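Local atomic coordinates of tyrosine--tRNA ligase (Pyrococcus horikoshii, PDB entry 2CYC), a protein that probably attaches tyrosine to its cognate tRNA in two steps, first activating the amino acid with ATP and then passing it to the tRNA acceptor end. Residues I3-R6 against I7-L11; V21-L24 against R25-E29; S266-E269 against I270-K273; D291-Y295 against I296-E300; G128-W131 against Q132-D136. All blocks are in the same frame, centred on the assembly; numbering follows the deposited sequence.

Overall arrangement
All five contacts are local, between residues three to five apart along a helix or at its end; their surroundings differ. Interactions 1 and 2 sit on two helices that touch through I3, R6 and F28; interaction 1 lies at the surface, with a water-bridged polar flank, whereas interaction 2 is partly buried and turns leucines and a phenylalanine inward. Interactions 3 and 4 belong to consecutive helices that both pack on helix 336-350: 266-273 begins its helix with a capping box, and 291-300 ends its own with a wide turn in an apolar core. Interaction 5, also buried but far from interaction 4, combines aromatic packing at the dimer interface with hydrogen bonds reaching the tyrosine site.

Interaction 1: I3-R6 against I7-L11; sequences IEER and INLVL
The amino-terminal helix 3-11 is amphipathic, and its first turns bring I3, E4 and E5 beside I7, N8 and L9. On one flank I3 and I7 lie side by side and point the same way, with I3 CG1 4.1 Å from I7 CD1. The CG1 branch of I3 stands opposite its own backbone N (chi1 -170°), which carries it along the helix toward I7. E4 and N8 form the polar flank. Their side chains run alongside each other with carboxylate and amide planes 71° apart, and a water joins them: it donates to E4 OE1 at 2.8 Å and accepts from N8 ND2 at 2.9 Å. Next to them the methylene CG of E5 meets L9 CD2 at 4.1 Å, so the aliphatic part of a glutamate covers a leucine methyl. Beneath runs regular i to i+4 bonding, such as I7 N to I3 O at 2.9 Å. R6 and V10 face inward, R6 NH1 bonding to A64 O and V10 resting on L24 of helix 21-30. The chemistry is thus divided: branched apolar chains suit the inner side, while carboxylate and amide, linked through solvent rather than directly, suit the exposed one.

Interaction 2: V21-L24 against R25-E29; sequences VENL and RHLFE
L24 and F28 meet because their first torsions differ: L24 swings CG opposite its backbone N (chi1 172°), toward the following turn, while F28 sets its ring opposite the carbonyl carbon (chi1 -81°), beside its own N and back toward L24. Both belong to helix 21-30, and this i to i+4 pair forms part of its buried side. The two side chains run alongside each other in the same direction, and the CE1 corner of the phenylalanine ring touches L24 CD1 at 3.8 Å, with L24 CG equally near that carbon. A leucine suits this place because its forked end can lie against the ring while also touching V10 of helix 3-11; F28 itself reaches I3 and R6 of that helix. L27 turns to a different neighbour, L216 and V219 of strand 214-223, and its CG comes within 3.2 Å of N23 O. The helix therefore bridges the amino-terminal helix and the central sheet. Its backbone is regular, with L27 N donating to N23 O at 2.8 Å and F28 N to L24 O at 3.0 Å. At the start, T20 OG1 is hydrogen-bonded to the backbone N of N23. The exposed side is charged. R25 stretches out fully from CG to NE and forms a salt bridge with E29, one turn on, where two long chains on the exposed side can reach each other. In it R25 NE donates at 3.0 Å along an almost straight line (174°) to E29 OE1, which lies in the guanidinium plane but is approached from above the carboxylate plane.

Interaction 3: S266-E269 against I270-K273; sequences SPEE and IRQK
R271 CG stands opposite its carbonyl carbon (chi1 -66°) and the chain runs extended to NE, laying it back along P267, whose CB covers one guanidinium face, 3.9 Å from R271 NH1. E268 crosses the arginine at about a right angle, OE2 4.1 Å from R271 CD; with R271 NH1 4.4 Å from that oxygen, the opposite charges probably favour each other weakly, but this is no salt bridge. Behind this shell, the backbone bonds R271 N to P267 O and K273 N to E269 O fix the turn. Farther out, R271 NE pairs with E345 of helix 336-350, and K273 NZ reaches D265, A260 and P257. Cut back to an alanine, R271 would probably leave E345 without its charged mate and P267 CB without the flat group lying against it. The start of the turn is held by two reciprocal bonds: E269 N donates to S266 OG at 3.1 Å, and S266 N to E269 OE1 at 2.7 Å, using its anti lone pair. A short hydroxyl suits the first job, a glutamate the second, and P267, lacking an N-H, costs no bond. This is the capping box, with S266 as N-cap, characteristic of helix amino termini.

Interaction 4: D291-Y295 against I296-E300; sequences DWVEY and IIFRE
F298 lies beside V293, five residues earlier, where the helix ends in a wide turn. From its CB, which sits 3.7 Å from E294 O, the side chain leaves beside its own backbone N and opposite the carbonyl carbon (chi1 -69°), which sets the ring alongside V293. CG passes V293 O at 4.1 Å. CD1 then comes to 3.4 Å from V293 O and, like CE1 beyond it, touches V293 CG1 at 3.6 Å. That methyl meets the ring at its edge, in the ring plane, and the two side chains point the same way. The pairing follows the backbone: F298 N donates to V293 O at 3.0 Å, a pi-type i to i+5 bond nearly along the C=O axis (173°), whereas I297 N, although close to the same oxygen, is badly angled for it. A serine in place of F298 would probably leave V293 CG1 without its aromatic neighbour and open a gap against F322. The other methyl of V293, CG2, meets I297 CD1 at 4.2 Å, so the two methyls of the branched valine serve different neighbours. This apolar end is buried among helices: V293 packs on L339 and V343 of helix 336-350 and on F322 and L325 of helix 322-330, while I296 faces L52 and M53 of helix 48-63.

Interaction 5: G128-W131 against Q132-D136; sequences GDYW and QTVID
Apolar contacts come first, with V134 CG2 meeting two aromatic side chains at once: Y130 CE2 at 3.5 Å and W131 CE3 at 3.7 Å, both obliquely. V134 lies alongside W131 and points the same way, but crosses Y130 at a slant. The two rings also touch each other, since Y130 CE2 stands 3.6 Å above the indole plane, over its centre, while W131 CD1 lies at the edge of the phenol ring. The tyrosine gets there with CG opposite the backbone N (chi1 161°), the indole with CG opposite the carbonyl carbon (chi1 -70°). A β-branched valine suits the spot, its compact methyl fitting against both rings.

Backbone bonds of helix 128-138 form the second group. I135 N donates to W131 O at 3.0 Å, while T133 N has only weak bonds, to D129 O and to Y130 O. A water adds a third kind, donating to D129 O at 2.6 Å and to Q132 OE1 at 2.9 Å, so the D129 carbonyl accepts from water besides the weak bond from T133 N.

Outward, W131 stacks on W131 of the second subunit and its NE1 bonds to L125 O. Y130 OH is hydrogen-bonded to D175, a residue that binds the substrate tyrosine, and to M171 O. One aromatic cluster thus links the dimer interface to the second shell of the tyrosine pocket: packing against V134 and W131, with Y178 edge-to-face, probably limits the turning of the phenol ring, and its hydroxyl, gripped by two partners, is consistent with a role in positioning the D175 carboxylate.

Interaction 1: I3-R6 against I7-L11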
# COMPACT_ATOMS: atom_id res chain seq x y z
N ILE A 3 32.98 -4.31 -24.31
CA ILE A 3 31.66 -3.75 -24.02
C ILE A 3 30.65 -4.00 -25.16
O ILE A 3 29.45 -4.15 -24.90
CB ILE A 3 31.77 -2.24 -23.72
CG1 ILE A 3 30.44 -1.72 -23.18
CG2 ILE A 3 32.21 -1.49 -24.98
CD1 ILE A 3 30.55 -0.35 -22.57
N GLU A 4 31.13 -4.06 -26.40
CA GLU A 4 30.26 -4.29 -27.54
C GLU A 4 29.64 -5.69 -27.47
O GLU A 4 28.45 -5.87 -27.75
CB GLU A 4 31.05 -4.13 -28.84
CG GLU A 4 30.24 -4.34 -30.10
CD GLU A 4 31.01 -3.97 -31.37
OE1 GLU A 4 30.45 -4.13 -32.46
OE2 GLU A 4 32.17 -3.51 -31.27
N GLU A 5 30.45 -6.66 -27.10
CA GLU A 5 29.99 -8.03 -26.96
C GLU A 5 29.03 -8.16 -25.77
O GLU A 5 28.07 -8.94 -25.81
CB GLU A 5 31.19 -8.95 -26.79
CG GLU A 5 30.85 -10.40 -26.59
CD GLU A 5 32.09 -11.29 -26.66
OE1 GLU A 5 31.98 -12.50 -26.36
OE2 GLU A 5 33.17 -10.78 -27.03
N ARG A 6 29.29 -7.39 -24.71
CA ARG A 6 28.42 -7.43 -23.52
C ARG A 6 27.04 -6.87 -23.87
O ARG A 6 26.01 -7.44 -23.50
CB ARG A 6 29.03 -6.61 -22.37
CG ARG A 6 30.36 -7.17 -21.89
CD ARG A 6 30.32 -7.45 -20.39
NE ARG A 6 30.66 -6.25 -19.66
CZ ARG A 6 30.60 -6.10 -18.34
NH1 ARG A 6 30.18 -7.08 -17.54
NH2 ARG A 6 30.98 -4.95 -17.83
N ILE A 7 27.03 -5.74 -24.57
CA ILE A 7 25.79 -5.11 -24.99
C ILE A 7 25.00 -6.06 -25.88
O ILE A 7 23.80 -6.22 -25.70
CB ILE A 7 26.07 -3.80 -25.76
CG1 ILE A 7 26.56 -2.74 -24.76
CG2 ILE A 7 24.82 -3.35 -26.52
CD1 ILE A 7 26.98 -1.41 -25.39
N ASN A 8 25.68 -6.70 -26.84
CA ASN A 8 24.99 -7.62 -27.74
C ASN A 8 24.36 -8.80 -27.02
O ASN A 8 23.31 -9.29 -27.41
CB ASN A 8 25.94 -8.14 -28.82
CG ASN A 8 26.26 -7.10 -29.88
OD1 ASN A 8 25.52 -6.14 -30.05
ND2 ASN A 8 27.36 -7.31 -30.59
N LEU A 9 25.02 -9.29 -25.97
CA LEU A 9 24.48 -10.41 -25.20
C LEU A 9 23.15 -9.96 -24.56
O LEU A 9 22.18 -10.73 -24.51
CB LEU A 9 25.46 -10.83 -24.09
CG LEU A 9 26.33 -12.10 -24.13
CD1 LEU A 9 25.97 -13.00 -25.29
CD2 LEU A 9 27.80 -11.70 -24.17
N VAL A 10 23.10 -8.72 -24.08
CA VAL A 10 21.87 -8.22 -23.46
C VAL A 10 20.80 -8.02 -24.52
O VAL A 10 19.62 -8.33 -24.32
CB VAL A 10 22.13 -6.88 -22.72
CG1 VAL A 10 20.80 -6.28 -22.23
CG2 VAL A 10 23.06 -7.11 -21.55
N LEU A 11 21.23 -7.51 -25.68
CA LEU A 11 20.35 -7.22 -26.80
C LEU A 11 19.84 -8.40 -27.63
O LEU A 11 18.77 -8.32 -28.22
CB LEU A 11 21.04 -6.21 -27.72
CG LEU A 11 20.96 -4.73 -27.36
CD1 LEU A 11 19.58 -4.21 -27.69
CD2 LEU A 11 21.27 -4.51 -25.88
O HOH W 1 27.81 -5.17 -32.50

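Interaction 2: V21-L24 against R25-E29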
# COMPACT_ATOMS: atom_id res chain seq x y z
N VAL A 21 19.57 1.46 -24.20
CA VAL A 21 20.89 0.98 -24.58
C VAL A 21 21.96 1.96 -24.09
O VAL A 21 23.04 1.55 -23.65
CB VAL A 21 21.01 0.80 -26.10
CG1 VAL A 21 22.44 0.42 -26.47
CG2 VAL A 21 20.05 -0.30 -26.55
N GLU A 22 21.65 3.25 -24.16
CA GLU A 22 22.58 4.26 -23.70
C GLU A 22 22.88 4.12 -22.21
O GLU A 22 24.03 4.21 -21.79
CB GLU A 22 22.02 5.65 -23.98
CG GLU A 22 22.82 6.76 -23.31
CD GLU A 22 22.23 8.15 -23.55
OE1 GLU A 22 22.68 9.10 -22.88
OE2 GLU A 22 21.31 8.28 -24.39
N ASN A 23 21.85 3.90 -21.39
CA ASN A 23 22.08 3.77 -19.95
C ASN A 23 22.82 2.46 -19.66
O ASN A 23 23.66 2.40 -18.76
CB ASN A 23 20.76 3.82 -19.17
CG ASN A 23 20.99 3.90 -17.67
OD1 ASN A 23 20.26 3.30 -16.88
ND2 ASN A 23 22.01 4.65 -17.26
N LEU A 24 22.51 1.42 -20.43
CA LEU A 24 23.16 0.12 -20.26
C LEU A 24 24.66 0.27 -20.49
O LEU A 24 25.47 -0.23 -19.70
CB LEU A 24 22.58 -0.89 -21.26
CG LEU A 24 23.28 -2.25 -21.35
CD1 LEU A 24 23.06 -3.06 -20.06
CD2 LEU A 24 22.73 -3.01 -22.56
N ARG A 25 25.01 0.94 -21.58
CA ARG A 25 26.41 1.15 -21.93
C ARG A 25 27.08 1.97 -20.82
O ARG A 25 28.21 1.69 -20.42
CB ARG A 25 26.51 1.88 -23.27
CG ARG A 25 27.92 2.29 -23.68
CD ARG A 25 27.90 2.86 -25.08
NE ARG A 25 29.13 3.55 -25.44
CZ ARG A 25 29.31 4.15 -26.61
NH1 ARG A 25 30.46 4.76 -26.86
NH2 ARG A 25 28.34 4.15 -27.51
N HIS A 26 26.37 2.98 -20.34
CA HIS A 26 26.86 3.82 -19.27
C HIS A 26 27.18 2.94 -18.05
O HIS A 26 28.25 3.05 -17.46
CB HIS A 26 25.79 4.86 -18.92
CG HIS A 26 26.14 5.73 -17.75
ND1 HIS A 26 27.27 6.52 -17.72
CD2 HIS A 26 25.50 5.94 -16.57
CE1 HIS A 26 27.31 7.18 -16.58
NE2 HIS A 26 26.24 6.85 -15.86
N LEU A 27 26.24 2.07 -17.68
CA LEU A 27 26.48 1.19 -16.53
C LEU A 27 27.71 0.31 -16.73
O LEU A 27 28.48 0.11 -15.80
CB LEU A 27 25.26 0.30 -16.26
CG LEU A 27 23.95 1.00 -15.86
CD1 LEU A 27 23.00 -0.03 -15.28
CD2 LEU A 27 24.23 2.09 -14.85
N PHE A 28 27.88 -0.23 -17.94
CA PHE A 28 29.04 -1.07 -18.22
C PHE A 28 30.33 -0.26 -18.09
O PHE A 28 31.27 -0.68 -17.43
CB PHE A 28 28.96 -1.65 -19.64
CG PHE A 28 28.08 -2.88 -19.76
CD1 PHE A 28 27.35 -3.11 -20.92
CD2 PHE A 28 28.01 -3.81 -18.73
CE1 PHE A 28 26.55 -4.26 -21.06
CE2 PHE A 28 27.21 -4.96 -18.85
CZ PHE A 28 26.48 -5.18 -20.02
N GLU A 29 30.34 0.93 -18.70
CA GLU A 29 31.51 1.80 -18.67
C GLU A 29 31.95 2.30 -17.30
O GLU A 29 33.15 2.31 -17.01
CB GLU A 29 31.30 2.99 -19.60
CG GLU A 29 31.39 2.63 -21.08
CD GLU A 29 31.27 3.84 -22.00
OE1 GLU A 29 31.25 3.64 -23.25
OE2 GLU A 29 31.18 4.97 -21.49

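Interaction 3: S266-E269 against I270-K273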
# COMPACT_ATOMS: atom_id res chain seq x y z
N SER A 266 4.98 -34.52 -22.12
CA SER A 266 5.51 -35.74 -22.70
C SER A 266 5.71 -35.57 -24.21
O SER A 266 5.17 -34.64 -24.81
CB SER A 266 4.56 -36.91 -22.45
OG SER A 266 3.39 -36.78 -23.25
N PRO A 267 6.49 -36.47 -24.83
CA PRO A 267 6.71 -36.37 -26.28
C PRO A 267 5.38 -36.39 -27.03
O PRO A 267 5.19 -35.63 -27.97
CB PRO A 267 7.57 -37.60 -26.58
CG PRO A 267 8.36 -37.77 -25.30
CD PRO A 267 7.30 -37.57 -24.25
N GLU A 268 4.47 -37.25 -26.59
CA GLU A 268 3.16 -37.36 -27.24
C GLU A 268 2.31 -36.10 -27.06
O GLU A 268 1.62 -35.69 -28.00
CB GLU A 268 2.40 -38.58 -26.72
CG GLU A 268 0.96 -38.65 -27.22
CD GLU A 268 0.84 -38.56 -28.74
OE1 GLU A 268 -0.30 -38.48 -29.25
OE2 GLU A 268 1.88 -38.57 -29.44
N GLU A 269 2.32 -35.51 -25.87
CA GLU A 269 1.55 -34.30 -25.64
C GLU A 269 2.08 -33.20 -26.56
O GLU A 269 1.32 -32.44 -27.14
CB GLU A 269 1.65 -33.85 -24.18
CG GLU A 269 1.01 -34.81 -23.20
CD GLU A 269 1.25 -34.40 -21.76
OE1 GLU A 269 2.42 -34.33 -21.35
OE2 GLU A 269 0.25 -34.15 -21.05
N ILE A 270 3.40 -33.14 -26.70
CA ILE A 270 3.99 -32.12 -27.56
C ILE A 270 3.58 -32.32 -29.02
O ILE A 270 3.19 -31.36 -29.69
CB ILE A 270 5.53 -32.09 -27.45
CG1 ILE A 270 5.93 -31.58 -26.06
CG2 ILE A 270 6.12 -31.18 -28.54
CD1 ILE A 270 7.44 -31.60 -25.80
N ARG A 271 3.65 -33.55 -29.52
CA ARG A 271 3.26 -33.81 -30.91
C ARG A 271 1.81 -33.41 -31.11
O ARG A 271 1.45 -32.75 -32.09
CB ARG A 271 3.45 -35.29 -31.27
CG ARG A 271 4.90 -35.73 -31.26
CD ARG A 271 5.07 -37.21 -31.56
NE ARG A 271 6.49 -37.55 -31.49
CZ ARG A 271 7.00 -38.46 -30.68
NH1 ARG A 271 6.22 -39.16 -29.86
NH2 ARG A 271 8.32 -38.65 -30.64
N GLN A 272 0.97 -33.81 -30.16
CA GLN A 272 -0.45 -33.51 -30.23
C GLN A 272 -0.72 -32.01 -30.27
O GLN A 272 -1.49 -31.54 -31.11
CB GLN A 272 -1.18 -34.13 -29.03
CG GLN A 272 -2.69 -33.99 -29.10
CD GLN A 272 -3.32 -33.81 -27.73
OE1 GLN A 272 -3.13 -32.78 -27.07
NE2 GLN A 272 -4.08 -34.81 -27.29
N LYS A 273 -0.09 -31.26 -29.37
CA LYS A 273 -0.30 -29.81 -29.33
C LYS A 273 0.19 -29.10 -30.59
O LYS A 273 -0.50 -28.22 -31.12
CB LYS A 273 0.35 -29.22 -28.08
CG LYS A 273 -0.37 -29.59 -26.79
CD LYS A 273 0.34 -29.04 -25.56
CE LYS A 273 -0.39 -29.47 -24.29
NZ LYS A 273 0.27 -28.96 -23.05

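Interaction 4: D291-Y295 against I296-E300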
# COMPACT_ATOMS: atom_id res chain seq x y z
N ASP A 291 6.30 -18.11 -34.81
CA ASP A 291 6.71 -17.31 -33.65
C ASP A 291 7.69 -18.13 -32.81
O ASP A 291 8.75 -17.64 -32.40
CB ASP A 291 5.46 -16.94 -32.83
CG ASP A 291 5.76 -15.96 -31.70
OD1 ASP A 291 5.50 -16.31 -30.53
OD2 ASP A 291 6.24 -14.85 -31.97
N TRP A 292 7.35 -19.39 -32.57
CA TRP A 292 8.19 -20.29 -31.79
C TRP A 292 9.47 -20.65 -32.56
O TRP A 292 10.55 -20.78 -31.97
CB TRP A 292 7.41 -21.57 -31.44
CG TRP A 292 6.33 -21.37 -30.40
CD1 TRP A 292 5.68 -20.20 -30.12
CD2 TRP A 292 5.75 -22.37 -29.55
NE1 TRP A 292 4.73 -20.42 -29.14
CE2 TRP A 292 4.75 -21.74 -28.78
CE3 TRP A 292 5.97 -23.75 -29.37
CZ2 TRP A 292 3.97 -22.43 -27.83
CZ3 TRP A 292 5.20 -24.44 -28.42
CH2 TRP A 292 4.21 -23.77 -27.67
N VAL A 293 9.35 -20.80 -33.87
CA VAL A 293 10.51 -21.13 -34.70
C VAL A 293 11.52 -19.97 -34.63
O VAL A 293 12.71 -20.18 -34.47
CB VAL A 293 10.12 -21.34 -36.20
CG1 VAL A 293 11.37 -21.38 -37.07
CG2 VAL A 293 9.34 -22.64 -36.36
N GLU A 294 11.02 -18.75 -34.74
CA GLU A 294 11.91 -17.60 -34.70
C GLU A 294 12.61 -17.39 -33.37
O GLU A 294 13.82 -17.20 -33.33
CB GLU A 294 11.16 -16.32 -35.06
CG GLU A 294 12.10 -15.11 -35.09
CD GLU A 294 11.41 -13.83 -35.52
OE1 GLU A 294 12.12 -12.82 -35.73
OE2 GLU A 294 10.17 -13.82 -35.63
N TYR A 295 11.85 -17.43 -32.27
CA TYR A 295 12.42 -17.18 -30.95
C TYR A 295 13.04 -18.34 -30.18
O TYR A 295 13.81 -18.13 -29.26
CB TYR A 295 11.37 -16.47 -30.09
CG TYR A 295 11.13 -15.07 -30.58
CD1 TYR A 295 11.96 -14.02 -30.18
CD2 TYR A 295 10.12 -14.79 -31.51
CE1 TYR A 295 11.79 -12.73 -30.68
CE2 TYR A 295 9.93 -13.50 -32.02
CZ TYR A 295 10.77 -12.48 -31.60
OH TYR A 295 10.60 -11.21 -32.10
N ILE A 296 12.70 -19.57 -30.55
CA ILE A 296 13.28 -20.72 -29.87
C ILE A 296 14.34 -21.36 -30.77
O ILE A 296 15.54 -21.30 -30.48
CB ILE A 296 12.19 -21.78 -29.50
CG1 ILE A 296 11.17 -21.16 -28.53
CG2 ILE A 296 12.85 -23.00 -28.85
CD1 ILE A 296 10.10 -22.14 -28.03
N ILE A 297 13.90 -21.94 -31.88
CA ILE A 297 14.81 -22.62 -32.80
C ILE A 297 15.93 -21.74 -33.38
O ILE A 297 17.07 -22.18 -33.46
CB ILE A 297 14.00 -23.29 -33.94
CG1 ILE A 297 13.02 -24.30 -33.32
CG2 ILE A 297 14.94 -23.98 -34.93
CD1 ILE A 297 12.09 -25.00 -34.30
N PHE A 298 15.61 -20.51 -33.77
CA PHE A 298 16.64 -19.61 -34.30
C PHE A 298 17.01 -18.54 -33.28
O PHE A 298 17.28 -17.39 -33.64
CB PHE A 298 16.18 -18.95 -35.61
CG PHE A 298 16.08 -19.90 -36.75
CD1 PHE A 298 14.89 -20.57 -37.02
CD2 PHE A 298 17.21 -20.21 -37.51
CE1 PHE A 298 14.83 -21.55 -38.01
CE2 PHE A 298 17.16 -21.19 -38.50
CZ PHE A 298 15.96 -21.86 -38.74
N ARG A 299 16.99 -18.92 -32.01
CA ARG A 299 17.35 -18.00 -30.95
C ARG A 299 18.75 -17.49 -31.27
O ARG A 299 19.02 -16.30 -31.16
CB ARG A 299 17.36 -18.70 -29.60
CG ARG A 299 17.76 -17.78 -28.47
CD ARG A 299 17.55 -18.46 -27.16
NE ARG A 299 18.49 -19.54 -26.95
CZ ARG A 299 19.66 -19.40 -26.33
NH1 ARG A 299 20.03 -18.21 -25.88
NH2 ARG A 299 20.44 -20.45 -26.14
N GLU A 300 19.62 -18.41 -31.66
CA GLU A 300 20.98 -18.06 -32.03
C GLU A 300 21.23 -18.54 -33.45
O GLU A 300 21.20 -19.73 -33.73
CB GLU A 300 21.97 -18.71 -31.07
CG GLU A 300 21.77 -18.33 -29.61
CD GLU A 300 22.91 -18.78 -28.72
OE1 GLU A 300 22.87 -18.50 -27.51
OE2 GLU A 300 23.85 -19.42 -29.25

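Interaction 5: G128-W131 against Q132-D136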
# COMPACT_ATOMS: atom_id res chain seq x y z
N GLY A 128 10.45 -4.57 7.47
CA GLY A 128 9.78 -3.28 7.48
C GLY A 128 10.47 -2.19 6.68
O GLY A 128 9.80 -1.29 6.16
N ASP A 129 11.80 -2.23 6.57
CA ASP A 129 12.52 -1.20 5.83
C ASP A 129 12.23 -1.33 4.33
O ASP A 129 12.37 -0.38 3.57
CB ASP A 129 14.03 -1.26 6.14
CG ASP A 129 14.67 -2.56 5.71
OD1 ASP A 129 13.96 -3.58 5.59
OD2 ASP A 129 15.90 -2.57 5.51
N TYR A 130 11.81 -2.53 3.92
CA TYR A 130 11.42 -2.76 2.54
C TYR A 130 10.12 -1.96 2.32
O TYR A 130 9.96 -1.25 1.32
CB TYR A 130 11.13 -4.24 2.31
CG TYR A 130 10.30 -4.51 1.06
CD1 TYR A 130 10.91 -4.68 -0.18
CD2 TYR A 130 8.90 -4.56 1.13
CE1 TYR A 130 10.15 -4.90 -1.33
CE2 TYR A 130 8.14 -4.77 -0.01
CZ TYR A 130 8.77 -4.94 -1.24
OH TYR A 130 8.01 -5.17 -2.36
N TRP A 131 9.20 -2.08 3.27
CA TRP A 131 7.92 -1.39 3.16
C TRP A 131 8.05 0.13 3.27
O TRP A 131 7.23 0.88 2.73
CB TRP A 131 6.93 -1.94 4.19
CG TRP A 131 6.53 -3.34 3.80
CD1 TRP A 131 7.12 -4.52 4.19
CD2 TRP A 131 5.56 -3.69 2.80
NE1 TRP A 131 6.59 -5.57 3.48
CE2 TRP A 131 5.63 -5.09 2.62
CE3 TRP A 131 4.65 -2.96 2.04
CZ2 TRP A 131 4.82 -5.77 1.70
CZ3 TRP A 131 3.84 -3.63 1.12
CH2 TRP A 131 3.94 -5.02 0.97
N GLN A 132 9.10 0.58 3.95
CA GLN A 132 9.30 2.01 4.05
C GLN A 132 9.60 2.51 2.64
O GLN A 132 9.22 3.61 2.25
CB GLN A 132 10.47 2.32 4.98
CG GLN A 132 10.78 3.82 5.09
CD GLN A 132 11.79 4.13 6.19
OE1 GLN A 132 12.76 3.40 6.38
NE2 GLN A 132 11.56 5.22 6.90
N THR A 133 10.28 1.67 1.86
CA THR A 133 10.60 2.02 0.48
C THR A 133 9.36 1.88 -0.41
O THR A 133 9.22 2.60 -1.39
CB THR A 133 11.82 1.19 -0.01
OG1 THR A 133 13.01 1.86 0.41
CG2 THR A 133 11.82 1.02 -1.53
N VAL A 134 8.45 0.97 -0.07
CA VAL A 134 7.22 0.87 -0.85
C VAL A 134 6.51 2.23 -0.69
O VAL A 134 5.99 2.79 -1.66
CB VAL A 134 6.27 -0.24 -0.32
CG1 VAL A 134 4.89 -0.05 -0.92
CG2 VAL A 134 6.82 -1.64 -0.70
N ILE A 135 6.52 2.75 0.53
CA ILE A 135 5.89 4.04 0.82
C ILE A 135 6.62 5.17 0.08
O ILE A 135 6.00 6.01 -0.56
CB ILE A 135 5.94 4.38 2.34
CG1 ILE A 135 5.13 3.36 3.14
CG2 ILE A 135 5.39 5.79 2.57
CD1 ILE A 135 3.69 3.28 2.74
N ASP A 136 7.95 5.18 0.19
CA ASP A 136 8.77 6.21 -0.44
C ASP A 136 8.47 6.31 -1.93
O ASP A 136 8.32 7.40 -2.49
CB ASP A 136 10.25 5.88 -0.23
CG ASP A 136 11.17 6.99 -0.71
OD1 ASP A 136 10.77 8.17 -0.62
OD2 ASP A 136 12.30 6.67 -1.14
O HOH W 2 13.84 1.66 4.36